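Side-chain contacts in cycloalternan-forming enzyme (Listeria monocytogenes serovar 1/2a, PDB 5F7U), which is a multidomain member of glycoside hydrolase family 31, built around a TIM-barrel domain and carrying a family 6 carbohydrate-binding module near its C-terminus: residues Q457-K462 and T564-S569; K535-E540 and I597-D602; V582-S587 and I657-S662. The protein carries 1 engineered substitution. One frame throughout, in Å; residues are numbered along the deposited sequence.

Contact 1: residues Q457-K462 and T564-S569; sequences QVPVLK and TDYVSS
Helix 555-577 meets the turn around Pro-459 through Tyr-566, whose ring takes the proline over one face. Two residues earlier on the helix, Thr-564 OG1 bonds to the backbone N of Thr-589.

Tyr-566 carries the contact. Its CG stands anti to the backbone N (chi1 154°), which swings the ring off the helix toward 457-459. Pro-459 CB sits 3.5 Å from the centroid of the Tyr-566 ring and only 8° off its normal, a CH-pi contact almost exactly over the centre of the face. The two side chains cross at about a right angle. Pro-459 CD continues the overlap toward the phenol end, 3.5 Å from Tyr-566 CZ, while Pro-459 CG lies above the CE2 side. Beyond the proline, Tyr-566 OH comes within 3.4 Å of Val-458 CA. Gln-457 O is also near this hydroxyl, but the angle is too poor for a hydrogen bond; the OH bonds instead to Asn-537 O.

The contact lies just beyond the end of strand 452-457 of a parallel (beta/alpha)8 barrel. That strand runs beside strand 534-536, and helix 555-577, which follows strand 534-536 in the chain, packs against the outside. Gln-457 starts toward the tyrosine with its CB, then turns its amide away, OE1 bonding to Tyr-570 OH and Arg-522 NE and NE2 to Tyr-408 O. The Tyr-570 ring also meets Tyr-566, nearly perpendicular to it.

Next along the helix, Val-567 packs on Thr-536. Ser-568 turns its hydroxyl back on the helix, with Ser-568 OG 2.7 Å from Thr-564 O. Ser-569 repeats this one residue on: its OG and its N reach Asp-565 O from opposite faces of the carbonyl plane.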
loop_
_atom_site.group_PDB
_atom_site.type_symbol
_atom_site.label_atom_id
_atom_site.label_comp_id
_atom_site.label_asym_id
_atom_site.label_seq_id
_atom_site.Cartn_x
_atom_site.Cartn_y
_atom_site.Cartn_z
ATOM N N GLN A 457 0.774 -21.766 -2.123
ATOM C CA GLN A 457 -0.348 -22.494 -1.511
ATOM C C GLN A 457 -1.694 -21.889 -1.929
ATOM O O GLN A 457 -1.754 -20.733 -2.370
ATOM C CB GLN A 457 -0.258 -22.414 0.025
ATOM C CG GLN A 457 0.931 -23.130 0.630
ATOM C CD GLN A 457 0.725 -24.631 0.672
ATOM O OE1 GLN A 457 0.108 -25.144 1.598
ATOM N NE2 GLN A 457 1.214 -25.334 -0.335
ATOM N N VAL A 458 -2.742 -22.688 -1.762
ATOM C CA VAL A 458 -4.150 -22.272 -1.902
ATOM C C VAL A 458 -4.953 -22.756 -0.677
ATOM O O VAL A 458 -4.510 -23.681 0.020
ATOM C CB VAL A 458 -4.811 -22.780 -3.210
ATOM C CG1 VAL A 458 -4.297 -21.995 -4.402
ATOM C CG2 VAL A 458 -4.565 -24.270 -3.422
ATOM N N PRO A 459 -6.135 -22.157 -0.430
ATOM C CA PRO A 459 -6.938 -22.520 0.754
ATOM C C PRO A 459 -7.965 -23.623 0.464
ATOM O O PRO A 459 -8.848 -23.883 1.279
ATOM C CB PRO A 459 -7.659 -21.200 1.070
ATOM C CG PRO A 459 -7.872 -20.572 -0.289
ATOM C CD PRO A 459 -6.635 -20.919 -1.081
ATOM N N VAL A 460 -7.851 -24.234 -0.707
ATOM C CA VAL A 460 -8.865 -25.135 -1.238
ATOM C C VAL A 460 -8.229 -26.501 -1.418
ATOM O O VAL A 460 -7.068 -26.585 -1.770
ATOM C CB VAL A 460 -9.445 -24.568 -2.570
ATOM C CG1 VAL A 460 -8.369 -24.433 -3.655
ATOM C CG2 VAL A 460 -10.642 -25.373 -3.062
ATOM N N LEU A 461 -8.988 -27.560 -1.130
ATOM C CA LEU A 461 -8.605 -28.904 -1.527
ATOM C C LEU A 461 -9.152 -29.131 -2.932
ATOM O O LEU A 461 -10.372 -29.091 -3.148
ATOM C CB LEU A 461 -9.149 -29.946 -0.552
ATOM C CG LEU A 461 -8.767 -31.398 -0.857
ATOM C CD1 LEU A 461 -8.290 -32.077 0.420
ATOM C CD2 LEU A 461 -9.921 -32.161 -1.481
ATOM N N LYS A 462 -8.235 -29.349 -3.873
ATOM C CA LYS A 462 -8.570 -29.456 -5.284
ATOM C C LYS A 462 -9.417 -30.693 -5.525
ATOM O O LYS A 462 -9.114 -31.761 -5.002
ATOM C CB LYS A 462 -7.292 -29.491 -6.122
ATOM C CG LYS A 462 -7.527 -29.846 -7.580
ATOM C CD LYS A 462 -6.275 -30.418 -8.207
ATOM C CE LYS A 462 -6.624 -31.148 -9.488
ATOM N NZ LYS A 462 -5.380 -31.418 -10.251
ATOM N N THR A 564 -8.441 -13.211 4.860
ATOM C CA THR A 564 -7.604 -12.831 6.006
ATOM C C THR A 564 -7.533 -13.927 7.071
ATOM O O THR A 564 -6.476 -14.119 7.688
ATOM C CB THR A 564 -7.999 -11.441 6.512
ATOM O OG1 THR A 564 -7.771 -10.532 5.442
ATOM C CG2 THR A 564 -7.139 -10.969 7.705
ATOM N N ASP A 565 -8.607 -14.685 7.250
ATOM C CA ASP A 565 -8.539 -15.853 8.147
ATOM C C ASP A 565 -7.537 -16.876 7.623
ATOM O O ASP A 565 -6.728 -17.425 8.386
ATOM C CB ASP A 565 -9.925 -16.488 8.295
ATOM C CG ASP A 565 -10.833 -15.727 9.245
ATOM O OD1 ASP A 565 -10.356 -14.835 9.989
ATOM O OD2 ASP A 565 -12.040 -16.055 9.270
ATOM N N TYR A 566 -7.589 -17.106 6.309
ATOM C CA TYR A 566 -6.684 -18.024 5.629
ATOM C C TYR A 566 -5.230 -17.542 5.735
ATOM O O TYR A 566 -4.342 -18.284 6.174
ATOM C CB TYR A 566 -7.156 -18.131 4.166
ATOM C CG TYR A 566 -6.131 -18.506 3.095
ATOM C CD1 TYR A 566 -5.289 -19.629 3.233
ATOM C CD2 TYR A 566 -6.079 -17.790 1.899
ATOM C CE1 TYR A 566 -4.386 -19.972 2.229
ATOM C CE2 TYR A 566 -5.179 -18.134 0.889
ATOM C CZ TYR A 566 -4.357 -19.250 1.055
ATOM O OH TYR A 566 -3.462 -19.618 0.058
ATOM N N VAL A 567 -4.994 -16.295 5.334
ATOM C CA VAL A 567 -3.624 -15.777 5.281
ATOM C C VAL A 567 -3.021 -15.714 6.685
ATOM O O VAL A 567 -1.853 -16.111 6.899
ATOM C CB VAL A 567 -3.599 -14.399 4.575
ATOM C CG1 VAL A 567 -2.282 -13.651 4.813
ATOM C CG2 VAL A 567 -3.828 -14.588 3.081
ATOM N N SER A 568 -3.808 -15.215 7.643
ATOM C CA SER A 568 -3.314 -15.118 9.021
ATOM C C SER A 568 -3.036 -16.499 9.617
ATOM O O SER A 568 -2.040 -16.661 10.338
ATOM C CB SER A 568 -4.277 -14.328 9.912
ATOM O OG SER A 568 -5.517 -15.002 10.079
ATOM N N SER A 569 -3.873 -17.493 9.294
ATOM C CA SER A 569 -3.665 -18.850 9.843
ATOM C C SER A 569 -2.319 -19.409 9.413
ATOM O O SER A 569 -1.566 -19.946 10.246
ATOM C CB SER A 569 -4.777 -19.811 9.431
ATOM O OG SER A 569 -5.984 -19.499 10.105
#

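Contact 2: residues K535-E540 and I597-D602; sequences KTNGGE and IYWSGD. Engineered in segment 535-540: Asn-537 (natural residue Asp). With GLC (alpha-D-glucopyranose), chain F; GLC (alpha-D-glucopyranose), chain B.
Lys-535 NZ is gripped in three ways: by a cation-pi contact with Trp-599, by a salt bridge to Glu-400 OE2, and by a long, weak hydrogen bond of 3.4 Å to O3 of the chain F alpha-D-glucopyranose. Lys-535 NZ lies 4.4 Å from the centroid of the Trp-599 six-membered ring, over its face. One atom back along the side chain, Lys-535 CE rests on the same face, displaced toward the rim and 3.4 Å from Trp-599 CH2. The lysine is fully extended, with CG anti to the backbone N (chi1 179°), and this stretches it across the indole at about a right angle.

Strands 534-536 and 597-599 are the fourth and sixth of the TIM barrel, with 584-585 between them, so the lysine and the tryptophan meet inside the barrel, where their residues help to line a glycan pocket. Phe-584, from that middle strand, touches both side chains.

Asn-537, an engineered residue where the natural chain has Asp, comes to the edge of the indole rather than its face. Asn-537 CG lies in the plane of the ring, 3.6 Å from Trp-599 CH2, and the amide plane stands 84° to the indole. Asn-537 OD1 takes a bond of 2.9 Å from Gly-538 N, which lies in the carbonyl plane on a lone pair. The amide nitrogen is modelled too near the sugar for its exact position to be trusted.

Past the same indole edge, O2 of the chain F sugar donates a short hydrogen bond of 2.5 Å to Asp-602 OD1. Asp-602 OD2 lies 3.1 Å from O4 of the chain B alpha-D-glucopyranose.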
loop_
_atom_site.group_PDB
_atom_site.type_symbol
_atom_site.label_atom_id
_atom_site.label_comp_id
_atom_site.label_asym_id
_atom_site.label_seq_id
_atom_site.Cartn_x
_atom_site.Cartn_y
_atom_site.Cartn_z
ATOM N N LYS A 535 3.656 -18.546 -0.040
ATOM C CA LYS A 535 2.927 -17.613 -0.897
ATOM C C LYS A 535 1.486 -18.088 -0.953
ATOM O O LYS A 535 1.132 -18.960 -1.750
ATOM C CB LYS A 535 3.562 -17.498 -2.296
ATOM C CG LYS A 535 2.791 -16.538 -3.247
ATOM C CD LYS A 535 3.526 -16.392 -4.586
ATOM C CE LYS A 535 2.791 -15.368 -5.462
ATOM N NZ LYS A 535 3.459 -15.168 -6.797
ATOM N N THR A 536 0.676 -17.514 -0.073
ATOM C CA THR A 536 -0.720 -17.911 0.085
ATOM C C THR A 536 -1.594 -17.135 -0.880
ATOM O O THR A 536 -1.982 -15.997 -0.622
ATOM C CB THR A 536 -1.173 -17.746 1.549
ATOM O OG1 THR A 536 -0.525 -16.611 2.121
ATOM C CG2 THR A 536 -0.784 -18.974 2.348
ATOM N N ASN A 537 -1.839 -17.757 -2.021
ATOM C CA ASN A 537 -2.627 -17.176 -3.095
ATOM C C ASN A 537 -4.101 -17.497 -2.938
ATOM O O ASN A 537 -4.476 -18.391 -2.193
ATOM C CB ASN A 537 -2.166 -17.797 -4.414
ATOM C CG ASN A 537 -2.154 -16.798 -5.545
ATOM O OD1 ASN A 537 -3.034 -15.956 -5.683
ATOM N ND2 ASN A 537 -1.098 -16.857 -6.332
ATOM N N GLY A 538 -4.926 -16.783 -3.698
ATOM C CA GLY A 538 -6.365 -17.003 -3.683
ATOM C C GLY A 538 -7.030 -16.516 -2.402
ATOM O O GLY A 538 -6.505 -15.653 -1.689
ATOM N N GLY A 539 -8.195 -17.088 -2.121
ATOM C CA GLY A 539 -8.961 -16.695 -0.941
ATOM C C GLY A 539 -10.253 -15.984 -1.295
ATOM O O GLY A 539 -11.127 -15.845 -0.425
ATOM N N GLU A 540 -10.388 -15.560 -2.559
ATOM C CA GLU A 540 -11.600 -14.841 -3.011
ATOM C C GLU A 540 -12.652 -15.847 -3.495
ATOM O O GLU A 540 -13.202 -15.716 -4.593
ATOM C CB GLU A 540 -11.261 -13.847 -4.143
ATOM C CG GLU A 540 -9.984 -13.013 -3.920
ATOM C CD GLU A 540 -8.696 -13.686 -4.402
ATOM O OE1 GLU A 540 -7.642 -13.026 -4.430
ATOM O OE2 GLU A 540 -8.703 -14.876 -4.783
ATOM N N ILE A 597 3.275 -9.865 3.609
ATOM C CA ILE A 597 3.375 -9.024 2.405
ATOM C C ILE A 597 2.112 -9.190 1.561
ATOM O O ILE A 597 1.556 -10.301 1.503
ATOM C CB ILE A 597 4.619 -9.425 1.557
ATOM C CG1 ILE A 597 5.887 -9.059 2.324
ATOM C CG2 ILE A 597 4.618 -8.744 0.179
ATOM C CD1 ILE A 597 7.136 -9.744 1.824
ATOM N N TYR A 598 1.668 -8.105 0.920
ATOM C CA TYR A 598 0.582 -8.204 -0.094
ATOM C C TYR A 598 1.110 -7.729 -1.417
ATOM O O TYR A 598 1.718 -6.649 -1.466
ATOM C CB TYR A 598 -0.685 -7.413 0.342
ATOM C CG TYR A 598 -1.296 -8.109 1.522
ATOM C CD1 TYR A 598 -0.764 -7.912 2.806
ATOM C CD2 TYR A 598 -2.307 -9.071 1.356
ATOM C CE1 TYR A 598 -1.247 -8.627 3.902
ATOM C CE2 TYR A 598 -2.790 -9.786 2.453
ATOM C CZ TYR A 598 -2.260 -9.562 3.713
ATOM O OH TYR A 598 -2.753 -10.256 4.807
ATOM N N TRP A 599 0.922 -8.534 -2.476
ATOM C CA TRP A 599 1.279 -8.060 -3.837
ATOM C C TRP A 599 0.044 -7.753 -4.659
ATOM O O TRP A 599 -1.028 -8.276 -4.375
ATOM C CB TRP A 599 2.251 -9.012 -4.559
ATOM C CG TRP A 599 1.619 -10.045 -5.448
ATOM C CD1 TRP A 599 1.506 -9.981 -6.799
ATOM C CD2 TRP A 599 1.034 -11.303 -5.050
ATOM N NE1 TRP A 599 0.901 -11.125 -7.281
ATOM C CE2 TRP A 599 0.592 -11.947 -6.235
ATOM C CE3 TRP A 599 0.863 -11.956 -3.820
ATOM C CZ2 TRP A 599 -0.040 -13.209 -6.231
ATOM C CZ3 TRP A 599 0.260 -13.224 -3.804
ATOM C CH2 TRP A 599 -0.211 -13.826 -5.017
ATOM N N SER A 600 0.200 -6.876 -5.656
ATOM C CA SER A 600 -0.930 -6.312 -6.406
ATOM C C SER A 600 -1.571 -7.249 -7.439
ATOM O O SER A 600 -2.463 -6.844 -8.186
ATOM C CB SER A 600 -0.495 -4.986 -7.036
ATOM O OG SER A 600 0.433 -5.237 -8.084
ATOM N N GLY A 601 -1.153 -8.513 -7.468
ATOM C CA GLY A 601 -1.840 -9.499 -8.297
ATOM C C GLY A 601 -1.438 -9.515 -9.759
ATOM O O GLY A 601 -0.300 -9.206 -10.106
ATOM N N ASP A 602 -2.388 -9.883 -10.622
ATOM C CA ASP A 602 -2.055 -10.370 -11.966
ATOM C C ASP A 602 -2.251 -9.248 -12.956
ATOM O O ASP A 602 -3.395 -8.876 -13.245
ATOM C CB ASP A 602 -2.978 -11.536 -12.349
ATOM C CG ASP A 602 -2.818 -12.758 -11.435
ATOM O OD1 ASP A 602 -1.775 -12.916 -10.781
ATOM O OD2 ASP A 602 -3.764 -13.574 -11.364
HETATM C C1 GLC F . -2.202 -16.812 -9.467
HETATM C C2 GLC F . -1.199 -15.755 -8.953
HETATM C C3 GLC F . 0.105 -15.711 -9.775
HETATM C C4 GLC F . 0.714 -17.119 -9.886
HETATM C C5 GLC F . -0.352 -18.168 -10.233
HETATM C C6 GLC F . 0.168 -19.596 -10.197
HETATM O O2 GLC F . -1.844 -14.487 -8.802
HETATM O O3 GLC F . 1.075 -14.835 -9.174
HETATM O O4 GLC F . 1.744 -17.131 -10.892
HETATM O O5 GLC F . -1.535 -18.089 -9.413
HETATM O O6 GLC F . -0.891 -20.418 -10.725
HETATM C C1 GLC B . -6.062 -17.484 -13.226
HETATM C C2 GLC B . -6.290 -17.433 -11.710
HETATM C C3 GLC B . -5.193 -16.627 -11.000
HETATM C C4 GLC B . -3.806 -17.215 -11.292
HETATM C C5 GLC B . -3.643 -17.268 -12.829
HETATM C C6 GLC B . -2.347 -17.924 -13.283
HETATM O O1 GLC B . -6.321 -16.200 -13.810
HETATM O O2 GLC B . -7.562 -16.841 -11.449
HETATM O O3 GLC B . -5.468 -16.586 -9.602
HETATM O O4 GLC B . -2.747 -16.396 -10.743
HETATM O O5 GLC B . -4.723 -17.914 -13.539
HETATM O O6 GLC B . -1.542 -16.834 -13.722
#

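Contact 3: residues V582-S587 and I657-S662; sequences VSFSRS and IMQFHS. With GLC (alpha-D-glucopyranose), chain F; GLC (alpha-D-glucopyranose), chain B.
Phe-584 and Gln-659 make the main packing contact here, ring against amide. The end of the phenyl ring does the touching, Phe-584 CZ lying 3.6 Å from Gln-659 CD; the planes are 39° apart and the approach is oblique. In the glutamine, CG leaves anti to the backbone N and the chain then bends at chi2 (-110°), bringing CG and CD up to Phe-584 CZ. Its amide is fixed from elsewhere: NE2 bonds to Asp-631 OD1 and to Trp-630 O. A looser apolar contact lies next to it, Ile-657 CG2 standing 4.3 Å from Phe-584 CE2.

The polar interactions run not between the segments but from each of them to bound sugar, which bridges the two. Arg-586 extends from CG to NE and brings the edge of its guanidinium to the ligands. Arg-586 NH1 donates to O3 of the chain B alpha-D-glucopyranose, 2.8 Å and fairly straight at 157°; Arg-586 NH2 reaches that same O3 only weakly. Arg-586 NH1 also makes a weak bond of 3.0 Å to O2 of the chain F alpha-D-glucopyranose. Arg-586 NE is held in a salt bridge to Glu-540 OE1. From the second segment, His-661 presents NE2 edge-on to the chain F sugar, donating to O4 at 2.9 Å and sharing a bond of 3.1 Å with O3. Its ring also meets that of Phe-635.

In the TIM barrel, strands 584-585 and 657-660 are the fifth and eighth, and their side chains meet across its interior. Trp-599 of strand 597-599 and Trp-368 of strand 367-369 both press on Phe-584, while helix 555-577 packs against Ser-583 and Ser-585 from outside.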
loop_
_atom_site.group_PDB
_atom_site.type_symbol
_atom_site.label_atom_id
_atom_site.label_comp_id
_atom_site.label_asym_id
_atom_site.label_seq_id
_atom_site.Cartn_x
_atom_site.Cartn_y
_atom_site.Cartn_z
ATOM N N VAL A 582 7.949 -15.683 6.425
ATOM C CA VAL A 582 7.198 -14.545 5.880
ATOM C C VAL A 582 6.108 -15.081 4.951
ATOM O O VAL A 582 6.381 -15.991 4.165
ATOM C CB VAL A 582 8.158 -13.652 5.064
ATOM C CG1 VAL A 582 7.420 -12.560 4.294
ATOM C CG2 VAL A 582 9.185 -13.022 5.997
ATOM N N SER A 583 4.897 -14.513 5.021
ATOM C CA SER A 583 3.852 -14.776 4.016
ATOM C C SER A 583 3.819 -13.722 2.910
ATOM O O SER A 583 4.176 -12.560 3.143
ATOM C CB SER A 583 2.483 -14.817 4.682
ATOM O OG SER A 583 2.392 -15.939 5.554
ATOM N N PHE A 584 3.324 -14.133 1.737
ATOM C CA PHE A 584 3.276 -13.290 0.549
ATOM C C PHE A 584 1.906 -13.623 -0.046
ATOM O O PHE A 584 1.674 -14.764 -0.493
ATOM C CB PHE A 584 4.453 -13.721 -0.348
ATOM C CG PHE A 584 4.809 -12.746 -1.440
ATOM C CD1 PHE A 584 4.060 -12.702 -2.631
ATOM C CD2 PHE A 584 5.954 -11.936 -1.320
ATOM C CE1 PHE A 584 4.396 -11.825 -3.666
ATOM C CE2 PHE A 584 6.294 -11.051 -2.365
ATOM C CZ PHE A 584 5.510 -11.002 -3.532
ATOM N N SER A 585 0.975 -12.659 -0.002
ATOM C CA SER A 585 -0.453 -12.940 -0.306
ATOM C C SER A 585 -1.064 -11.829 -1.137
ATOM O O SER A 585 -0.435 -10.781 -1.309
ATOM C CB SER A 585 -1.249 -13.060 0.990
ATOM O OG SER A 585 -0.633 -13.991 1.867
ATOM N N ARG A 586 -2.265 -12.047 -1.679
ATOM C CA ARG A 586 -2.900 -10.978 -2.473
ATOM C C ARG A 586 -4.232 -10.474 -1.958
ATOM O O ARG A 586 -4.603 -9.335 -2.260
ATOM C CB ARG A 586 -3.026 -11.357 -3.947
ATOM C CG ARG A 586 -3.966 -12.497 -4.204
ATOM C CD ARG A 586 -4.144 -12.738 -5.695
ATOM N NE ARG A 586 -5.309 -13.596 -5.834
ATOM C CZ ARG A 586 -5.570 -14.375 -6.880
ATOM N NH1 ARG A 586 -4.732 -14.427 -7.931
ATOM N NH2 ARG A 586 -6.689 -15.090 -6.870
ATOM N N SER A 587 -4.937 -11.296 -1.170
ATOM C CA SER A 587 -6.325 -10.995 -0.827
ATOM C C SER A 587 -6.520 -10.745 0.645
ATOM O O SER A 587 -5.855 -11.369 1.469
ATOM C CB SER A 587 -7.241 -12.151 -1.230
ATOM O OG SER A 587 -8.605 -11.756 -1.059
ATOM N N ILE A 657 8.302 -3.523 -1.064
ATOM C CA ILE A 657 8.787 -4.882 -1.354
ATOM C C ILE A 657 9.115 -4.970 -2.845
ATOM O O ILE A 657 8.276 -4.633 -3.697
ATOM C CB ILE A 657 7.741 -5.978 -0.990
ATOM C CG1 ILE A 657 7.249 -5.892 0.476
ATOM C CG2 ILE A 657 8.246 -7.385 -1.355
ATOM C CD1 ILE A 657 8.297 -6.203 1.548
ATOM N N MET A 658 10.324 -5.424 -3.151
ATOM C CA MET A 658 10.827 -5.517 -4.528
ATOM C C MET A 658 10.814 -6.982 -4.963
ATOM O O MET A 658 11.410 -7.835 -4.293
ATOM C CB MET A 658 12.261 -4.968 -4.603
ATOM C CG MET A 658 12.793 -4.840 -6.024
ATOM S SD MET A 658 14.537 -4.397 -6.021
ATOM C CE MET A 658 14.709 -4.118 -7.783
ATOM N N GLN A 659 10.115 -7.281 -6.073
ATOM C CA GLN A 659 9.892 -8.689 -6.475
ATOM C C GLN A 659 9.643 -8.775 -7.980
ATOM O O GLN A 659 8.800 -8.032 -8.499
ATOM C CB GLN A 659 8.658 -9.259 -5.732
ATOM C CG GLN A 659 8.312 -10.739 -6.001
ATOM C CD GLN A 659 7.039 -10.980 -6.807
ATOM O OE1 GLN A 659 6.566 -12.124 -6.874
ATOM N NE2 GLN A 659 6.471 -9.935 -7.422
ATOM N N PHE A 660 10.368 -9.654 -8.673
ATOM C CA PHE A 660 10.015 -9.993 -10.081
ATOM C C PHE A 660 9.348 -11.347 -10.145
ATOM O O PHE A 660 9.587 -12.212 -9.284
ATOM C CB PHE A 660 11.206 -9.853 -11.089
ATOM C CG PHE A 660 12.331 -10.858 -10.902
ATOM C CD1 PHE A 660 12.198 -12.188 -11.348
ATOM C CD2 PHE A 660 13.558 -10.462 -10.328
ATOM C CE1 PHE A 660 13.245 -13.102 -11.199
ATOM C CE2 PHE A 660 14.608 -11.379 -10.166
ATOM C CZ PHE A 660 14.455 -12.699 -10.618
ATOM N N HIS A 661 8.520 -11.535 -11.171
ATOM C CA HIS A 661 7.679 -12.730 -11.270
ATOM C C HIS A 661 7.190 -12.877 -12.712
ATOM O O HIS A 661 7.174 -11.892 -13.491
ATOM C CB HIS A 661 6.492 -12.615 -10.272
ATOM C CG HIS A 661 5.582 -13.805 -10.260
ATOM N ND1 HIS A 661 6.046 -15.103 -10.176
ATOM C CD2 HIS A 661 4.230 -13.891 -10.353
ATOM C CE1 HIS A 661 5.017 -15.939 -10.211
ATOM N NE2 HIS A 661 3.901 -15.230 -10.309
ATOM N N SER A 662 6.821 -14.105 -13.079
ATOM C CA SER A 662 6.280 -14.365 -14.401
ATOM C C SER A 662 5.233 -15.465 -14.357
ATOM O O SER A 662 5.351 -16.418 -13.590
ATOM C CB SER A 662 7.385 -14.703 -15.415
ATOM O OG SER A 662 8.185 -15.779 -14.938
HETATM C C1 GLC F . -2.202 -16.812 -9.467
HETATM C C2 GLC F . -1.199 -15.755 -8.953
HETATM C C3 GLC F . 0.105 -15.711 -9.775
HETATM C C4 GLC F . 0.714 -17.119 -9.886
HETATM C C5 GLC F . -0.352 -18.168 -10.233
HETATM C C6 GLC F . 0.168 -19.596 -10.197
HETATM O O2 GLC F . -1.844 -14.487 -8.802
HETATM O O3 GLC F . 1.075 -14.835 -9.174
HETATM O O4 GLC F . 1.744 -17.131 -10.892
HETATM O O5 GLC F . -1.535 -18.089 -9.413
HETATM O O6 GLC F . -0.891 -20.418 -10.725
HETATM C C1 GLC B . -6.062 -17.484 -13.226
HETATM C C2 GLC B . -6.290 -17.433 -11.710
HETATM C C3 GLC B . -5.193 -16.627 -11.000
HETATM C C4 GLC B . -3.806 -17.215 -11.292
HETATM C C5 GLC B . -3.643 -17.268 -12.829
HETATM C C6 GLC B . -2.347 -17.924 -13.283
HETATM O O1 GLC B . -6.321 -16.200 -13.810
HETATM O O2 GLC B . -7.562 -16.841 -11.449
HETATM O O3 GLC B . -5.468 -16.586 -9.602
HETATM O O4 GLC B . -2.747 -16.396 -10.743
HETATM O O5 GLC B . -4.723 -17.914 -13.539
HETATM O O6 GLC B . -1.542 -16.834 -13.722
#

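Overall arrangement
All three contacts belong to the TIM-barrel domain. Contacts 2 and 3 are about 7 Å apart between centres and lie within the barrel; contact 1 lies about 11 Å from contact 2 and 16 Å from contact 3, where helix 555-577 covers the wall. Along the chain, contact 2 interlocks with both others, its segments alternating with theirs, whereas contact 1 closes before contact 3 opens. Strands 534-536, 584-585 and 597-599 are consecutive in the barrel, and a hydrogen bond between Thr-536 OG1 and Ser-585 OG joins the first two. Contacts 2 and 3 share both alpha-D-glucopyranose units, so the inner packing and the glycan pocket are built from the same strands.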